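Local coordinates for protein peptidase (Yersinia bercovieri, PDB 5NYW) that is of uncertain function but, as an ancestral beta-subunit of the proteasome family, probably acts as an Ntn-type peptidase within a 14-chain assembly, at residues 4-9 / 172-177; 85-90 / 114-119; 145-150 / 156-161. All blocks are in the same frame, centred on the assembly; numbering follows the deposited sequence.

In the fold
The chain begins with strand 2-7, whose residues 4-9 are met only 163 positions later by helix 168-185; interaction 1 thus closes the longest loop, and the other two contacts are nested inside it. Interaction 2 closes first, where helix 80-98 is met by strand 112-120 of the second sheet. Interaction 3 follows in series, a short return from strand 145-149 to helix 155-161. Strands 2-7 and 145-149 are neighbours, so interactions 1 and 3 join one helical layer to one sheet, whereas interaction 2 belongs to the opposite half. L115, reaching A5, F146 and I148, joins the two halves through the sheet interface of the four-layer sandwich.

Interaction 1 (4-9 / 172-177)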
# COMPACT_ATOMS: atom_id res chain seq x y z
N VAL L 4 -39.57 -3.13 19.52
CA VAL L 4 -39.10 -3.81 20.72
C VAL L 4 -39.38 -5.31 20.59
O VAL L 4 -40.38 -5.72 20.00
CB VAL L 4 -39.75 -3.23 22.03
CG1 VAL L 4 -41.28 -3.28 22.00
CG2 VAL L 4 -39.20 -3.94 23.28
N ALA L 5 -38.47 -6.11 21.11
CA ALA L 5 -38.66 -7.55 21.14
C ALA L 5 -38.24 -8.06 22.50
O ALA L 5 -37.24 -7.63 23.04
CB ALA L 5 -37.88 -8.22 20.03
N MET L 6 -39.01 -9.00 23.03
CA MET L 6 -38.78 -9.54 24.36
C MET L 6 -38.66 -11.06 24.32
O MET L 6 -39.50 -11.73 23.70
CB MET L 6 -39.91 -9.13 25.31
CG MET L 6 -40.12 -7.64 25.44
SD MET L 6 -41.72 -7.23 26.16
CE MET L 6 -41.57 -5.46 26.39
N ARG L 7 -37.61 -11.59 24.93
CA ARG L 7 -37.46 -13.04 25.07
C ARG L 7 -37.68 -13.49 26.51
O ARG L 7 -36.86 -13.21 27.38
CB ARG L 7 -36.08 -13.49 24.59
CG ARG L 7 -35.80 -14.98 24.79
CD ARG L 7 -34.36 -15.28 24.41
NE ARG L 7 -33.94 -16.64 24.75
CZ ARG L 7 -33.30 -16.98 25.86
NH1 ARG L 7 -32.97 -18.24 26.07
NH2 ARG L 7 -32.97 -16.06 26.77
N LEU L 8 -38.76 -14.24 26.73
CA LEU L 8 -39.15 -14.69 28.05
C LEU L 8 -39.09 -16.20 28.10
O LEU L 8 -38.84 -16.84 27.08
CB LEU L 8 -40.56 -14.22 28.39
CG LEU L 8 -40.84 -12.79 27.98
CD1 LEU L 8 -42.30 -12.65 27.63
CD2 LEU L 8 -40.43 -11.83 29.09
N SER L 9 -39.29 -16.78 29.29
CA SER L 9 -39.23 -18.23 29.44
C SER L 9 -40.31 -18.95 28.63
O SER L 9 -40.09 -20.06 28.14
CB SER L 9 -39.33 -18.61 30.92
OG SER L 9 -40.49 -18.08 31.52
N MET L 172 -46.59 -8.37 26.45
CA MET L 172 -47.19 -7.61 25.38
C MET L 172 -47.81 -6.33 25.95
O MET L 172 -47.67 -5.26 25.35
CB MET L 172 -48.25 -8.43 24.65
CG MET L 172 -48.95 -7.64 23.55
SD MET L 172 -47.79 -6.90 22.36
CE MET L 172 -47.21 -8.35 21.49
N GLN L 173 -48.43 -6.43 27.13
CA GLN L 173 -48.97 -5.23 27.80
C GLN L 173 -47.89 -4.20 28.07
O GLN L 173 -48.08 -3.01 27.81
CB GLN L 173 -49.63 -5.58 29.14
CG GLN L 173 -51.01 -6.18 29.01
CD GLN L 173 -51.60 -6.57 30.35
OE1 GLN L 173 -50.90 -7.02 31.26
NE2 GLN L 173 -52.90 -6.35 30.50
N CYS L 174 -46.75 -4.67 28.54
CA CYS L 174 -45.61 -3.80 28.80
C CYS L 174 -45.15 -3.12 27.50
O CYS L 174 -44.93 -1.91 27.49
CB CYS L 174 -44.49 -4.62 29.43
SG CYS L 174 -42.97 -3.72 29.68
N ALA L 175 -45.05 -3.88 26.41
CA ALA L 175 -44.68 -3.31 25.11
C ALA L 175 -45.66 -2.22 24.66
O ALA L 175 -45.23 -1.18 24.15
CB ALA L 175 -44.59 -4.42 24.04
N LEU L 176 -46.97 -2.45 24.85
CA LEU L 176 -48.00 -1.47 24.44
C LEU L 176 -47.91 -0.14 25.21
O LEU L 176 -48.10 0.93 24.62
CB LEU L 176 -49.41 -2.05 24.62
CG LEU L 176 -49.72 -3.22 23.69
CD1 LEU L 176 -51.10 -3.81 23.97
CD2 LEU L 176 -49.60 -2.79 22.24
N ILE L 177 -47.63 -0.22 26.51
CA ILE L 177 -47.43 0.98 27.31
C ILE L 177 -46.15 1.71 26.89
O ILE L 177 -46.13 2.94 26.78
CB ILE L 177 -47.41 0.65 28.82
CG1 ILE L 177 -48.75 0.06 29.25
CG2 ILE L 177 -47.07 1.89 29.66
CD1 ILE L 177 -48.72 -0.60 30.61
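V4 offers its carbonyl oxygen to Q47 NE2 while one of its methyls rests on A175, so a single residue joins a polar link to strand 42-50 with the apolar contact to helix 168-185. The setting is the alpha-beta-beta-alpha sandwich of the Ntn-hydrolases, and this contact is a worked example of how an outer helix is laid on a sheet. Strand 4-7 and helix 172-177 run nearly antiparallel, their axes at 158° to one another and 9.7 Å apart at the closest approach. Alternate strand residues, V4 and M6, send their side chains to the helix; A5 points the other way. V4 holds CG1 between its backbone N and carbonyl carbon (chi1 57°), and from there that branch touches A175 CB at 4.1 Å. M6 bridges a wider gap. Its CG lies opposite the carbonyl carbon, and the chain stays extended to the end, which carries the terminal methyl across the interface. There M6 CE meets two consecutive helix residues, lying 4.0 Å from C174 SG and the same 4.0 Å from A175 CB. The small A175 is therefore touched by both strand side chains. I158 of the short helix 155-161 borders the same patch, contacting V4 and C174. Farther round the helix, M172, Q173, L176 and I177 meet the C-terminal part of a neighbouring subunit, with L176 on L239 and I177 on L236 of that chain, so the far side of helix 168-185 is covered by helix 216-234 of its own chain and by another subunit. Beyond its two side-chain contacts, M6 CE comes close to the main chain itself, 3.8 Å from A175 N.

Interaction 2 (85-90 / 114-119); sequences TLLGET and LLLGGQ
L87 of helix 80-98 reaches L114 and L116 of strand 112-120, one of the helix-on-sheet seams of the Ntn-hydrolase sandwich, here on the face of the second sheet. Its CB points to the strand but remains beyond contact distance. With chi1 at -104°, away from the staggered positions, L87 CG is brought to 4.6 Å from L114 CD1, still a loose approach. At the branch the two methyls part company: L87 CD1 gets no nearer than 4.8 Å, to L116 CD2, whereas the other methyl does the touching. That methyl, L87 CD2, lies 4.1 Å from L116 CB and 4.2 Å from L114 CD1, spanning two residues that face the helix from the same side of the strand. L62 of helix 52-65 and I130 of the adjoining strand also pack on L87, placing it where two helices and the sheet converge. Within the helix, T90 OG1 donates to L86 O at 2.7 Å, tilted 34° from the carbonyl plane, while T90 N reaches that same oxygen from the opposite face.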
# COMPACT_ATOMS: atom_id res chain seq x y z
N THR L 85 -25.97 -14.73 11.51
CA THR L 85 -24.80 -14.48 10.66
C THR L 85 -25.29 -14.13 9.25
O THR L 85 -24.69 -13.30 8.56
CB THR L 85 -23.79 -15.67 10.59
OG1 THR L 85 -24.38 -16.80 9.94
CG2 THR L 85 -23.31 -16.04 11.97
N LEU L 86 -26.36 -14.79 8.81
CA LEU L 86 -26.92 -14.56 7.49
C LEU L 86 -27.44 -13.12 7.33
O LEU L 86 -27.21 -12.47 6.32
CB LEU L 86 -28.04 -15.56 7.21
CG LEU L 86 -28.67 -15.43 5.82
CD1 LEU L 86 -27.63 -15.73 4.76
CD2 LEU L 86 -29.89 -16.34 5.66
N LEU L 87 -28.14 -12.63 8.34
CA LEU L 87 -28.61 -11.25 8.33
C LEU L 87 -27.43 -10.27 8.30
O LEU L 87 -27.45 -9.27 7.58
CB LEU L 87 -29.50 -10.97 9.54
CG LEU L 87 -30.97 -10.92 9.19
CD1 LEU L 87 -31.43 -12.30 8.75
CD2 LEU L 87 -31.75 -10.46 10.37
N GLY L 88 -26.41 -10.56 9.10
CA GLY L 88 -25.24 -9.73 9.15
C GLY L 88 -24.57 -9.61 7.79
O GLY L 88 -24.14 -8.51 7.41
N GLU L 89 -24.49 -10.73 7.07
CA GLU L 89 -23.92 -10.75 5.72
C GLU L 89 -24.78 -9.95 4.76
O GLU L 89 -24.26 -9.22 3.91
CB GLU L 89 -23.77 -12.20 5.22
CG GLU L 89 -22.72 -13.00 5.98
CD GLU L 89 -22.75 -14.48 5.66
OE1 GLU L 89 -23.59 -14.90 4.84
OE2 GLU L 89 -21.95 -15.23 6.27
N THR L 90 -26.10 -10.07 4.90
CA THR L 90 -27.02 -9.36 4.02
C THR L 90 -27.00 -7.85 4.34
O THR L 90 -27.20 -7.02 3.45
CB THR L 90 -28.46 -9.89 4.14
OG1 THR L 90 -28.44 -11.32 4.17
CG2 THR L 90 -29.30 -9.42 2.96
N LEU L 114 -31.36 -4.07 13.16
CA LEU L 114 -32.40 -5.07 13.03
C LEU L 114 -32.56 -5.88 14.30
O LEU L 114 -31.61 -6.04 15.06
CB LEU L 114 -32.11 -6.01 11.86
CG LEU L 114 -31.90 -5.35 10.51
CD1 LEU L 114 -31.56 -6.39 9.50
CD2 LEU L 114 -33.16 -4.66 10.11
N LEU L 115 -33.78 -6.37 14.53
CA LEU L 115 -34.02 -7.39 15.54
C LEU L 115 -34.47 -8.68 14.85
O LEU L 115 -35.23 -8.66 13.87
CB LEU L 115 -35.06 -6.93 16.57
CG LEU L 115 -34.65 -5.72 17.43
CD1 LEU L 115 -35.66 -5.47 18.51
CD2 LEU L 115 -33.26 -5.87 18.02
N LEU L 116 -33.93 -9.79 15.34
CA LEU L 116 -34.23 -11.12 14.83
C LEU L 116 -34.59 -12.03 15.97
O LEU L 116 -33.78 -12.23 16.87
CB LEU L 116 -33.04 -11.70 14.09
CG LEU L 116 -33.07 -13.19 13.74
CD1 LEU L 116 -34.12 -13.50 12.67
CD2 LEU L 116 -31.68 -13.63 13.32
N GLY L 117 -35.80 -12.57 15.96
CA GLY L 117 -36.21 -13.41 17.06
C GLY L 117 -37.08 -14.54 16.60
O GLY L 117 -37.74 -14.45 15.57
N GLY L 118 -37.11 -15.62 17.37
CA GLY L 118 -37.98 -16.71 17.02
C GLY L 118 -37.48 -18.07 17.45
O GLY L 118 -36.68 -18.19 18.40
N GLN L 119 -37.94 -19.08 16.73
CA GLN L 119 -37.59 -20.45 17.08
C GLN L 119 -37.48 -21.29 15.82
O GLN L 119 -38.33 -21.20 14.93
CB GLN L 119 -38.63 -21.05 18.02
CG GLN L 119 -38.22 -22.34 18.66
CD GLN L 119 -39.28 -22.87 19.62
OE1 GLN L 119 -40.44 -22.48 19.55
NE2 GLN L 119 -38.86 -23.73 20.56

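Interaction 3 (145-150 / 156-161); sequences YFQIGE and PIIDRV
Strand 145-149 and helix 156-161 run almost exactly antiparallel, with axes 11.0 Å apart at closest approach, and the nearest CA atoms belong to Y145 and I158. The chain turns back on itself within a few residues, so that the helix packs on the outer face of one sheet of the Ntn-hydrolase sandwich. A CH-pi contact lies at the heart of this packing. I158 CG2 is 3.4 Å from the centroid of the Y145 ring and only 7° off the ring normal, so the methyl sits squarely over the middle of one face. That branch lies opposite the backbone N of I158, whereas the CG1 branch ends in I158 CD1, which touches Q147 NE2 at 3.7 Å. The amide nitrogen is not left to apolar company, since it is hydrogen-bonded to Y2 OH. Q147 CG lies at the ring edge of Y145, in its plane. At the tip of the ring, Y145 OH donates to D159 OD1 at 2.7 Å, meeting the carboxylate on its syn side but 34° out of its plane; ring and carboxylate are turned 61° apart. The same hydroxyl is hydrogen-bonded to K155 NZ, which also forms a long, weak ion pair with D159 OD2, an arrangement that would tend to keep the carboxylate ionised. The phenol is thus packed over one face by a methyl and bonded at its hydroxyl by two polar partners. Around this core, I158 also touches Y2 of strand 2-7, while V161 packs on C174 of helix 168-185. R160 forms a salt bridge with D180 of a neighbouring subunit, so helix 155-161 lies between its own sheet, helix 168-185 and a second chain.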
# COMPACT_ATOMS: atom_id res chain seq x y z
N TYR L 145 -34.56 -8.29 26.60
CA TYR L 145 -35.22 -7.50 25.55
C TYR L 145 -34.22 -6.59 24.79
O TYR L 145 -33.17 -6.25 25.33
CB TYR L 145 -36.34 -6.63 26.14
CG TYR L 145 -35.81 -5.43 26.91
CD1 TYR L 145 -35.42 -5.56 28.24
CD2 TYR L 145 -35.65 -4.18 26.29
CE1 TYR L 145 -34.91 -4.47 28.96
CE2 TYR L 145 -35.14 -3.09 26.99
CZ TYR L 145 -34.77 -3.23 28.33
OH TYR L 145 -34.26 -2.15 29.05
N PHE L 146 -34.58 -6.18 23.57
CA PHE L 146 -33.80 -5.22 22.77
C PHE L 146 -34.69 -4.12 22.24
O PHE L 146 -35.85 -4.37 21.92
CB PHE L 146 -33.11 -5.90 21.58
CG PHE L 146 -32.00 -6.80 21.96
CD1 PHE L 146 -31.06 -6.41 22.89
CD2 PHE L 146 -31.89 -8.06 21.38
CE1 PHE L 146 -30.01 -7.28 23.24
CE2 PHE L 146 -30.86 -8.92 21.72
CZ PHE L 146 -29.91 -8.53 22.65
N GLN L 147 -34.16 -2.91 22.10
CA GLN L 147 -34.92 -1.87 21.42
C GLN L 147 -34.10 -1.29 20.26
O GLN L 147 -32.89 -1.12 20.39
CB GLN L 147 -35.30 -0.74 22.38
CG GLN L 147 -35.90 -1.16 23.71
CD GLN L 147 -36.05 0.06 24.63
OE1 GLN L 147 -35.09 0.48 25.26
NE2 GLN L 147 -37.27 0.60 24.72
N ILE L 148 -34.76 -0.95 19.16
CA ILE L 148 -34.12 -0.18 18.09
C ILE L 148 -35.02 1.03 17.73
O ILE L 148 -36.23 1.02 18.03
CB ILE L 148 -33.83 -1.05 16.83
CG1 ILE L 148 -35.10 -1.72 16.29
CG2 ILE L 148 -32.79 -2.13 17.18
CD1 ILE L 148 -34.87 -2.61 15.04
N GLY L 149 -34.45 2.06 17.11
CA GLY L 149 -35.18 3.27 16.81
C GLY L 149 -35.27 4.21 18.00
O GLY L 149 -34.37 4.24 18.85
N GLU L 150 -36.37 4.96 18.09
CA GLU L 150 -36.57 5.91 19.18
C GLU L 150 -37.01 5.17 20.44
O GLU L 150 -38.20 4.99 20.68
CB GLU L 150 -37.61 6.96 18.82
CG GLU L 150 -37.10 8.09 17.93
CD GLU L 150 -36.00 8.95 18.57
OE1 GLU L 150 -35.95 9.08 19.80
OE2 GLU L 150 -35.19 9.52 17.81
N PRO L 156 -38.02 3.13 30.42
CA PRO L 156 -38.28 3.11 31.87
C PRO L 156 -39.35 2.12 32.32
O PRO L 156 -39.22 1.56 33.41
CB PRO L 156 -38.70 4.54 32.17
CG PRO L 156 -37.96 5.36 31.17
CD PRO L 156 -37.98 4.52 29.92
N ILE L 157 -40.42 1.97 31.55
CA ILE L 157 -41.46 1.05 31.93
C ILE L 157 -40.97 -0.40 31.77
O ILE L 157 -41.33 -1.27 32.57
CB ILE L 157 -42.74 1.28 31.13
CG1 ILE L 157 -43.85 0.40 31.69
CG2 ILE L 157 -42.51 1.02 29.66
CD1 ILE L 157 -44.10 0.60 33.18
N ILE L 158 -40.15 -0.66 30.75
CA ILE L 158 -39.65 -2.02 30.53
C ILE L 158 -38.73 -2.43 31.67
O ILE L 158 -38.84 -3.52 32.19
CB ILE L 158 -38.89 -2.14 29.19
CG1 ILE L 158 -39.84 -1.89 28.03
CG2 ILE L 158 -38.33 -3.53 29.01
CD1 ILE L 158 -39.14 -1.84 26.72
N ASP L 159 -37.86 -1.53 32.08
CA ASP L 159 -36.97 -1.80 33.20
C ASP L 159 -37.74 -2.01 34.50
O ASP L 159 -37.27 -2.70 35.40
CB ASP L 159 -35.96 -0.68 33.37
CG ASP L 159 -34.87 -0.70 32.29
OD1 ASP L 159 -34.60 -1.80 31.75
OD2 ASP L 159 -34.33 0.38 31.98
N ARG L 160 -38.92 -1.41 34.62
CA ARG L 160 -39.66 -1.50 35.89
C ARG L 160 -40.43 -2.81 36.08
O ARG L 160 -40.49 -3.33 37.19
CB ARG L 160 -40.67 -0.36 36.01
CG ARG L 160 -40.08 0.98 36.38
CD ARG L 160 -41.20 2.01 36.54
NE ARG L 160 -40.67 3.35 36.79
CZ ARG L 160 -40.32 3.81 37.99
NH1 ARG L 160 -40.44 3.03 39.06
NH2 ARG L 160 -39.84 5.05 38.11
N VAL L 161 -40.98 -3.35 34.99
CA VAL L 161 -41.91 -4.46 35.11
C VAL L 161 -41.51 -5.75 34.37
O VAL L 161 -41.98 -6.82 34.72
CB VAL L 161 -43.32 -4.04 34.64
CG1 VAL L 161 -43.74 -2.75 35.30
CG2 VAL L 161 -43.36 -3.89 33.16